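Local coordinates for Lmo2184 protein (Listeria monocytogenes serovar 1/2a, PDB 5JOQ) that probably binds heme at the cell surface as the lipoprotein substrate-binding component of an iron-uptake ABC transporter, at residues A[266-271]-A[277-282]; A[128-133]-A[141-146]. All blocks are in the same frame, centred on the assembly; numbering follows the deposited sequence. Where two conformers were deposited one is given.

Contact 1: residues A[266-271]-A[277-282]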
ATOM      1  N   ASN A 266       9.777  -5.279  -6.064  0.53 28.46           N
ATOM      2  CA  ASN A 266       9.704  -5.096  -7.504  0.53 32.00           C
ATOM      3  C   ASN A 266      10.387  -6.227  -8.261  0.53 30.94           C
ATOM      4  O   ASN A 266      10.030  -6.512  -9.408  0.53 32.78           O
ATOM      5  CB  ASN A 266      10.326  -3.748  -7.873  0.53 37.41           C
ATOM      6  CG  ASN A 266       9.304  -2.755  -8.346  0.53 42.01           C
ATOM      7  OD1 ASN A 266       8.988  -2.700  -9.532  0.53 44.93           O
ATOM      8  ND2 ASN A 266       8.767  -1.970  -7.422  0.53 42.07           N
ATOM      9  N   LEU A 267      11.366  -6.881  -7.643  1.00 25.76           N
ATOM     10  CA  LEU A 267      12.135  -7.935  -8.280  1.00 18.53           C
ATOM     11  C   LEU A 267      11.790  -9.338  -7.786  1.00 19.34           C
ATOM     12  O   LEU A 267      11.845 -10.283  -8.572  1.00 24.29           O
ATOM     13  CB  LEU A 267      13.638  -7.682  -8.053  1.00 24.28           C
ATOM     14  CG  LEU A 267      14.674  -8.706  -8.532  1.00 23.45           C
ATOM     15  CD1 LEU A 267      14.647  -8.845 -10.050  1.00 21.76           C
ATOM     16  CD2 LEU A 267      16.059  -8.236  -8.092  1.00 24.47           C
ATOM     17  N   PHE A 268      11.421  -9.495  -6.516  1.00 16.17           N
ATOM     18  CA  PHE A 268      11.078 -10.783  -5.901  1.00 15.00           C
ATOM     19  C   PHE A 268       9.549 -10.883  -5.745  1.00 18.07           C
ATOM     20  O   PHE A 268       8.993 -10.500  -4.710  1.00 16.12           O
ATOM     21  CB  PHE A 268      11.755 -10.906  -4.524  1.00 13.81           C
ATOM     22  CG  PHE A 268      13.263 -10.997  -4.594  1.00 14.39           C
ATOM     23  CD1 PHE A 268      13.884 -12.231  -4.707  1.00 12.83           C
ATOM     24  CD2 PHE A 268      14.039  -9.856  -4.509  1.00 14.21           C
ATOM     25  CE1 PHE A 268      15.276 -12.334  -4.769  1.00 13.49           C
ATOM     26  CE2 PHE A 268      15.451  -9.935  -4.564  1.00 16.18           C
ATOM     27  CZ  PHE A 268      16.055 -11.181  -4.710  1.00 13.02           C
ATOM     28  N   GLY A 269       8.873 -11.418  -6.740  1.00 17.11           N
ATOM     29  CA  GLY A 269       7.445 -11.623  -6.594  1.00 15.41           C
ATOM     30  C   GLY A 269       7.115 -12.925  -5.868  1.00 15.62           C
ATOM     31  O   GLY A 269       7.995 -13.733  -5.580  1.00 14.55           O
ATOM     32  N   MET A 270       5.817 -13.125  -5.591  1.00 12.84           N
ATOM     33  CA  MET A 270       5.384 -14.335  -4.895  1.00 12.94           C
ATOM     34  C   MET A 270       5.580 -15.580  -5.761  1.00 12.42           C
ATOM     35  O   MET A 270       5.799 -16.674  -5.223  1.00 13.05           O
ATOM     36  CB  MET A 270       3.910 -14.222  -4.493  1.00 18.74           C
ATOM     37  CG  MET A 270       3.589 -14.971  -3.210  1.00 25.08           C
ATOM     38  SD  MET A 270       1.898 -14.628  -2.602  1.00 33.98           S
ATOM     39  CE  MET A 270       1.038 -15.841  -3.612  1.00 19.79           C
ATOM     40  N   THR A 271       5.454 -15.445  -7.075  1.00 12.69           N
ATOM     41  CA  THR A 271       5.651 -16.570  -7.984  1.00 14.74           C
ATOM     42  C   THR A 271       6.643 -16.182  -9.076  1.00 17.37           C
ATOM     43  O   THR A 271       7.002 -15.005  -9.227  1.00 11.58           O
ATOM     44  CB  THR A 271       4.329 -17.045  -8.592  1.00 14.58           C
ATOM     45  OG1 THR A 271       3.652 -15.944  -9.216  1.00 15.67           O
ATOM     46  CG2 THR A 271       3.439 -17.656  -7.502  1.00 15.78           C
ATOM     47  N   PRO A 277      16.508 -14.811 -13.273  1.00 19.53           N
ATOM     48  CA  PRO A 277      17.977 -14.759 -13.236  1.00 18.15           C
ATOM     49  C   PRO A 277      18.467 -13.552 -12.429  1.00 21.14           C
ATOM     50  O   PRO A 277      19.367 -13.707 -11.639  1.00 18.94           O
ATOM     51  CB  PRO A 277      18.372 -14.663 -14.703  1.00 21.16           C
ATOM     52  CG  PRO A 277      17.301 -15.404 -15.395  1.00 22.73           C
ATOM     53  CD  PRO A 277      16.092 -14.857 -14.739  1.00 19.60           C
ATOM     54  N   GLU A 278      17.863 -12.389 -12.603  1.00 19.53           N
ATOM     55  CA  GLU A 278      18.292 -11.237 -11.837  1.00 20.79           C
ATOM     56  C   GLU A 278      18.062 -11.478 -10.334  1.00 19.92           C
ATOM     57  O   GLU A 278      18.916 -11.201  -9.529  1.00 20.69           O
ATOM     58  CB  GLU A 278      17.562  -9.990 -12.299  1.00 21.40           C
ATOM     59  CG  GLU A 278      18.025  -8.722 -11.622  1.00 29.05           C
ATOM     60  CD  GLU A 278      17.307  -7.472 -12.109  1.00 37.28           C
ATOM     61  OE1 GLU A 278      16.464  -7.563 -13.012  1.00 35.19           O
ATOM     62  OE2 GLU A 278      17.596  -6.392 -11.567  1.00 39.95           O
ATOM     63  N   ALA A 279      16.906 -12.025  -9.999  1.00 17.37           N
ATOM     64  CA  ALA A 279      16.558 -12.317  -8.609  1.00 19.71           C
ATOM     65  C   ALA A 279      17.547 -13.292  -7.992  1.00 17.40           C
ATOM     66  O   ALA A 279      17.993 -13.106  -6.851  1.00 16.99           O
ATOM     67  CB  ALA A 279      15.143 -12.884  -8.532  1.00 15.22           C
ATOM     68  N   LEU A 280      17.908 -14.341  -8.733  0.68 14.75           N
ATOM     69  CA  LEU A 280      18.857 -15.317  -8.204  0.68 16.16           C
ATOM     70  C   LEU A 280      20.226 -14.686  -7.953  0.68 16.29           C
ATOM     71  O   LEU A 280      20.912 -15.035  -6.986  0.68 19.64           O
ATOM     72  CB  LEU A 280      18.970 -16.499  -9.171  0.68 15.34           C
ATOM     73  CG  LEU A 280      19.659 -17.743  -8.642  0.68 15.52           C
ATOM     74  CD1 LEU A 280      18.960 -18.255  -7.389  0.68 13.95           C
ATOM     75  CD2 LEU A 280      19.709 -18.831  -9.748  0.68 14.29           C
ATOM     76  N   LYS A 281      20.651 -13.762  -8.814  1.00 18.18           N
ATOM     77  CA  LYS A 281      21.945 -13.110  -8.616  1.00 15.82           C
ATOM     78  C   LYS A 281      21.922 -12.190  -7.400  1.00 18.79           C
ATOM     79  O   LYS A 281      22.929 -12.055  -6.684  1.00 17.32           O
ATOM     80  CB  LYS A 281      22.313 -12.304  -9.854  1.00 23.45           C
ATOM     81  CG  LYS A 281      22.641 -13.133 -11.083  1.00 36.33           C
ATOM     82  CD  LYS A 281      22.879 -12.257 -12.343  1.00 46.98           C
ATOM     83  CE  LYS A 281      22.706 -13.093 -13.635  1.00 53.55           C
ATOM     84  NZ  LYS A 281      22.163 -12.322 -14.810  1.00 52.21           N
ATOM     85  N   GLU A 282      20.810 -11.479  -7.203  1.00 15.84           N
ATOM     86  CA  GLU A 282      20.669 -10.656  -6.006  1.00 19.36           C
ATOM     87  C   GLU A 282      20.617 -11.539  -4.754  1.00 18.12           C
ATOM     88  O   GLU A 282      21.204 -11.198  -3.715  1.00 19.37           O
ATOM     89  CB  GLU A 282      19.422  -9.776  -6.153  1.00 21.88           C
ATOM     90  CG  GLU A 282      19.357  -8.595  -5.246  1.00 36.15           C
ATOM     91  CD  GLU A 282      20.599  -7.723  -5.370  1.00 45.66           C
ATOM     92  OE1 GLU A 282      21.093  -7.469  -6.511  1.00 44.34           O
ATOM     93  OE2 GLU A 282      21.105  -7.351  -4.299  1.00 53.09           O
TER
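Leu267 and Phe268, in the loop that follows strand 260-262, pack their side chains on the N-terminal part of the last helix, 276-288, in the C-terminal lobe of this class III-type solute-binding fold. Leu267 has the most surface buried. Its CG lies anti to the backbone N (chi1 175°), which carries both methyls out to the helix. CD1 of Leu267 lies alongside the extended chain of Glu278 out to its carboxylate, 3.6 Å from CD of that residue; Glu278 itself is exposed. CD2 of Leu267 touches CG of Glu278 too, at 4.1 Å. The same methyl also reaches CB of Glu282, 4.2 Å away. Between these glutamates, one turn apart, Ala279 offers a short methyl, and CG of Leu267 sits 4.2 Å from its CB.

Phe268 comes in beside the leucine. Its chi1 of -67° swings the ring away from the carbonyl carbon, and the outer ring carbons arrive at Ala279 and Glu282. The ring is buried, backed by Ile188 and Leu191 of helix 187-194 and by Met283 and Met286 farther along helix 276-288. CB and CG of Glu282 touch it, the two side chains crossing at about a right angle, and the carboxylate leads away. Ring atom CE1 of Phe268 touches CB of Ala279 at 3.8 Å, and CZ of Phe268 lies 3.5 Å from the backbone O of Ala279.

Contact 2: residues A[128-133]-A[141-146]; sequences TEIKNL and EEATKL
An antiparallel helical hairpin lays the start of helix 140-161, the long helix that spans the two lobes, back along helix 123-136. The short segments run at 162° to each other, with axes 8.4 Å apart at closest approach, near enough for backbone to meet side chain. The small side chain of Ala143 suits this spacing: its methyl CB rests 3.4 Å from the carbonyl O of Ile130 and 4.3 Å from CA of Lys131. Ile130 is the main side chain on the other helix, with CG2 anti to the backbone N and CG1 anti to the carbonyl carbon (chi1 -73°). CG2 packs 3.9 Å from CB of Ala143 and also comes near CD2 of Leu146. CD1 of Ile130 meets that same CD2 at 3.9 Å, the two side chains crossing at about a right angle.

Ile47 of helix 42-50 covers Ile130 as well, and Leu51 just beyond that helix touches Ala143, which ties the hairpin to the N-terminal lobe. The end of Lys131 leads away from residues 141-146, though its side chain touches Asn147 just beyond them. Such close antiparallel helix packing is consistent with the coiled coil predicted over 123-160, in a hairpin whose second arm is the interlobe helix of a class III-type solute-binding protein.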
ATOM      1  N   THR A 128       9.138 -25.820 -17.374  1.00 12.74           N
ATOM      2  CA  THR A 128       8.273 -26.823 -18.015  1.00 11.12           C
ATOM      3  C   THR A 128       7.044 -26.164 -18.652  1.00 10.99           C
ATOM      4  O   THR A 128       6.594 -26.569 -19.746  1.00 11.26           O
ATOM      5  CB  THR A 128       7.845 -27.869 -16.984  1.00 10.28           C
ATOM      6  OG1 THR A 128       9.009 -28.588 -16.527  1.00 12.44           O
ATOM      7  CG2 THR A 128       6.804 -28.873 -17.586  1.00 10.89           C
ATOM      8  N   GLU A 129       6.476 -25.148 -17.985  1.00 11.02           N
ATOM      9  CA  GLU A 129       5.329 -24.446 -18.565  1.00 15.36           C
ATOM     10  C   GLU A 129       5.723 -23.726 -19.844  1.00 14.75           C
ATOM     11  O   GLU A 129       4.961 -23.717 -20.818  1.00 13.95           O
ATOM     12  CB  GLU A 129       4.724 -23.452 -17.572  1.00 14.56           C
ATOM     13  CG  GLU A 129       4.131 -24.116 -16.321  1.00 14.62           C
ATOM     14  CD  GLU A 129       2.871 -24.972 -16.561  1.00 18.75           C
ATOM     15  OE1 GLU A 129       2.431 -25.161 -17.719  1.00 16.86           O
ATOM     16  OE2 GLU A 129       2.340 -25.475 -15.548  1.00 16.57           O
ATOM     17  N   ILE A 130       6.934 -23.169 -19.876  1.00 10.96           N
ATOM     18  CA  ILE A 130       7.431 -22.518 -21.095  1.00 11.78           C
ATOM     19  C   ILE A 130       7.551 -23.539 -22.228  1.00 12.38           C
ATOM     20  O   ILE A 130       7.098 -23.303 -23.362  1.00 11.92           O
ATOM     21  CB  ILE A 130       8.772 -21.814 -20.801  1.00 11.29           C
ATOM     22  CG1 ILE A 130       8.527 -20.541 -19.966  1.00 10.03           C
ATOM     23  CG2 ILE A 130       9.522 -21.508 -22.110  1.00 11.63           C
ATOM     24  CD1 ILE A 130       9.870 -19.949 -19.310  1.00 10.30           C
ATOM     25  N   LYS A 131       8.131 -24.705 -21.931  1.00 13.11           N
ATOM     26  CA  LYS A 131       8.177 -25.782 -22.920  1.00 13.02           C
ATOM     27  C   LYS A 131       6.772 -26.126 -23.423  1.00 13.81           C
ATOM     28  O   LYS A 131       6.551 -26.310 -24.629  1.00 15.66           O
ATOM     29  CB  LYS A 131       8.851 -27.011 -22.291  1.00 10.73           C
ATOM     30  CG  LYS A 131       8.828 -28.290 -23.150  1.00 12.30           C
ATOM     31  CD  LYS A 131       9.516 -29.491 -22.408  1.00 12.48           C
ATOM     32  CE  LYS A 131       9.525 -30.842 -23.258  1.00 15.85           C
ATOM     33  NZ  LYS A 131      10.353 -32.000 -22.618  1.00 15.86           N
ATOM     34  N   ASN A 132       5.818 -26.275 -22.505  1.00 14.03           N
ATOM     35  CA  ASN A 132       4.470 -26.708 -22.903  1.00 14.74           C
ATOM     36  C   ASN A 132       3.737 -25.633 -23.715  1.00 13.40           C
ATOM     37  O   ASN A 132       2.980 -25.952 -24.645  1.00 14.11           O
ATOM     38  CB  ASN A 132       3.683 -27.126 -21.651  1.00 19.85           C
ATOM     39  CG  ASN A 132       4.255 -28.424 -21.000  1.00 30.66           C
ATOM     40  OD1 ASN A 132       5.031 -29.135 -21.617  1.00 35.24           O
ATOM     41  ND2 ASN A 132       3.864 -28.711 -19.777  1.00 38.56           N
ATOM     42  N   LEU A 133       3.948 -24.357 -23.386  1.00 13.27           N
ATOM     43  CA  LEU A 133       3.410 -23.267 -24.205  1.00 14.72           C
ATOM     44  C   LEU A 133       3.984 -23.288 -25.617  1.00 16.59           C
ATOM     45  O   LEU A 133       3.255 -23.051 -26.600  1.00 18.55           O
ATOM     46  CB  LEU A 133       3.729 -21.913 -23.547  1.00 12.28           C
ATOM     47  CG  LEU A 133       2.940 -21.574 -22.263  1.00 15.41           C
ATOM     48  CD1 LEU A 133       3.604 -20.390 -21.593  1.00 15.35           C
ATOM     49  CD2 LEU A 133       1.425 -21.288 -22.631  1.00 13.84           C
ATOM     50  N   GLU A 141      10.768 -23.777 -30.982  1.00 15.85           N
ATOM     51  CA  GLU A 141      12.108 -23.201 -31.091  1.00 17.04           C
ATOM     52  C   GLU A 141      12.288 -22.008 -30.146  1.00 16.22           C
ATOM     53  O   GLU A 141      13.313 -21.897 -29.445  1.00 16.33           O
ATOM     54  CB  GLU A 141      12.368 -22.798 -32.551  1.00 23.89           C
ATOM     55  CG  GLU A 141      12.110 -23.957 -33.556  1.00 37.76           C
ATOM     56  CD  GLU A 141      10.689 -23.990 -34.225  1.00 42.93           C
ATOM     57  OE1 GLU A 141       9.625 -23.833 -33.537  1.00 36.66           O
ATOM     58  OE2 GLU A 141      10.664 -24.207 -35.473  1.00 44.71           O
ATOM     59  N   GLU A 142      11.294 -21.115 -30.084  1.00 17.20           N
ATOM     60  CA  GLU A 142      11.430 -19.948 -29.215  1.00 16.65           C
ATOM     61  C   GLU A 142      11.458 -20.355 -27.742  1.00 15.36           C
ATOM     62  O   GLU A 142      12.215 -19.773 -26.937  1.00 14.96           O
ATOM     63  CB  GLU A 142      10.291 -18.964 -29.478  1.00 17.67           C
ATOM     64  CG  GLU A 142      10.362 -18.248 -30.826  1.00 19.73           C
ATOM     65  CD  GLU A 142       9.776 -19.073 -31.966  1.00 23.45           C
ATOM     66  OE1 GLU A 142       9.372 -20.243 -31.766  1.00 20.95           O
ATOM     67  OE2 GLU A 142       9.739 -18.535 -33.076  1.00 27.09           O
ATOM     68  N   ALA A 143      10.639 -21.342 -27.363  1.00 13.07           N
ATOM     69  CA  ALA A 143      10.610 -21.797 -25.963  1.00 17.77           C
ATOM     70  C   ALA A 143      11.925 -22.452 -25.570  1.00 15.99           C
ATOM     71  O   ALA A 143      12.431 -22.241 -24.449  1.00 14.18           O
ATOM     72  CB  ALA A 143       9.473 -22.800 -25.748  1.00 11.95           C
ATOM     73  N   THR A 144      12.468 -23.264 -26.483  1.00 13.19           N
ATOM     74  CA  THR A 144      13.744 -23.944 -26.276  1.00 15.08           C
ATOM     75  C   THR A 144      14.875 -22.938 -26.064  1.00 16.59           C
ATOM     76  O   THR A 144      15.704 -23.106 -25.170  1.00 14.98           O
ATOM     77  CB  THR A 144      14.018 -24.846 -27.488  1.00 14.93           C
ATOM     78  OG1 THR A 144      12.947 -25.782 -27.614  1.00 16.23           O
ATOM     79  CG2 THR A 144      15.310 -25.632 -27.350  1.00 16.70           C
ATOM     80  N   LYS A 145      14.947 -21.922 -26.920  1.00 14.88           N
ATOM     81  CA  LYS A 145      15.917 -20.847 -26.761  1.00 16.82           C
ATOM     82  C   LYS A 145      15.747 -20.130 -25.408  1.00 17.77           C
ATOM     83  O   LYS A 145      16.721 -19.851 -24.697  1.00 17.56           O
ATOM     84  CB  LYS A 145      15.739 -19.870 -27.924  1.00 19.80           C
ATOM     85  CG  LYS A 145      16.543 -18.576 -27.782  1.00 29.65           C
ATOM     86  CD  LYS A 145      18.040 -18.864 -27.689  1.00 40.88           C
ATOM     87  CE  LYS A 145      18.884 -17.584 -27.874  1.00 48.78           C
ATOM     88  NZ  LYS A 145      18.382 -16.455 -27.035  1.00 47.70           N
ATOM     89  N   LEU A 146      14.518 -19.790 -25.051  1.00 15.44           N
ATOM     90  CA  LEU A 146      14.317 -19.083 -23.786  1.00 15.50           C
ATOM     91  C   LEU A 146      14.768 -19.942 -22.615  1.00 14.70           C
ATOM     92  O   LEU A 146      15.466 -19.463 -21.703  1.00 16.25           O
ATOM     93  CB  LEU A 146      12.841 -18.695 -23.625  1.00 15.90           C
ATOM     94  CG  LEU A 146      12.385 -18.023 -22.321  1.00 17.97           C
ATOM     95  CD1 LEU A 146      13.178 -16.743 -22.087  1.00 18.94           C
ATOM     96  CD2 LEU A 146      10.851 -17.727 -22.411  1.00 15.88           C
TER

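Overall arrangement
Helix 140-161 connects the two contacts. Its first turns supply residues 141-146 of contact 2, beside the N-terminal lobe, and farther along it Leu150, Asp153, Ile154 and Val157 pack on Pro277 and Leu280 of the helix used in contact 1. Leu150 also touches Ile130, so this one residue meets a segment of each contact. The centres of contacts 1 and 2 are 20 Å apart. Their nearest atoms are about 8 Å apart, so the two do not touch. Contact 1 is the more central, about 7 Å from the chain centre against 18 Å for contact 2. In relatives of this family the ligand lies in the cleft between the lobes; neither contact can be assigned to a heme site.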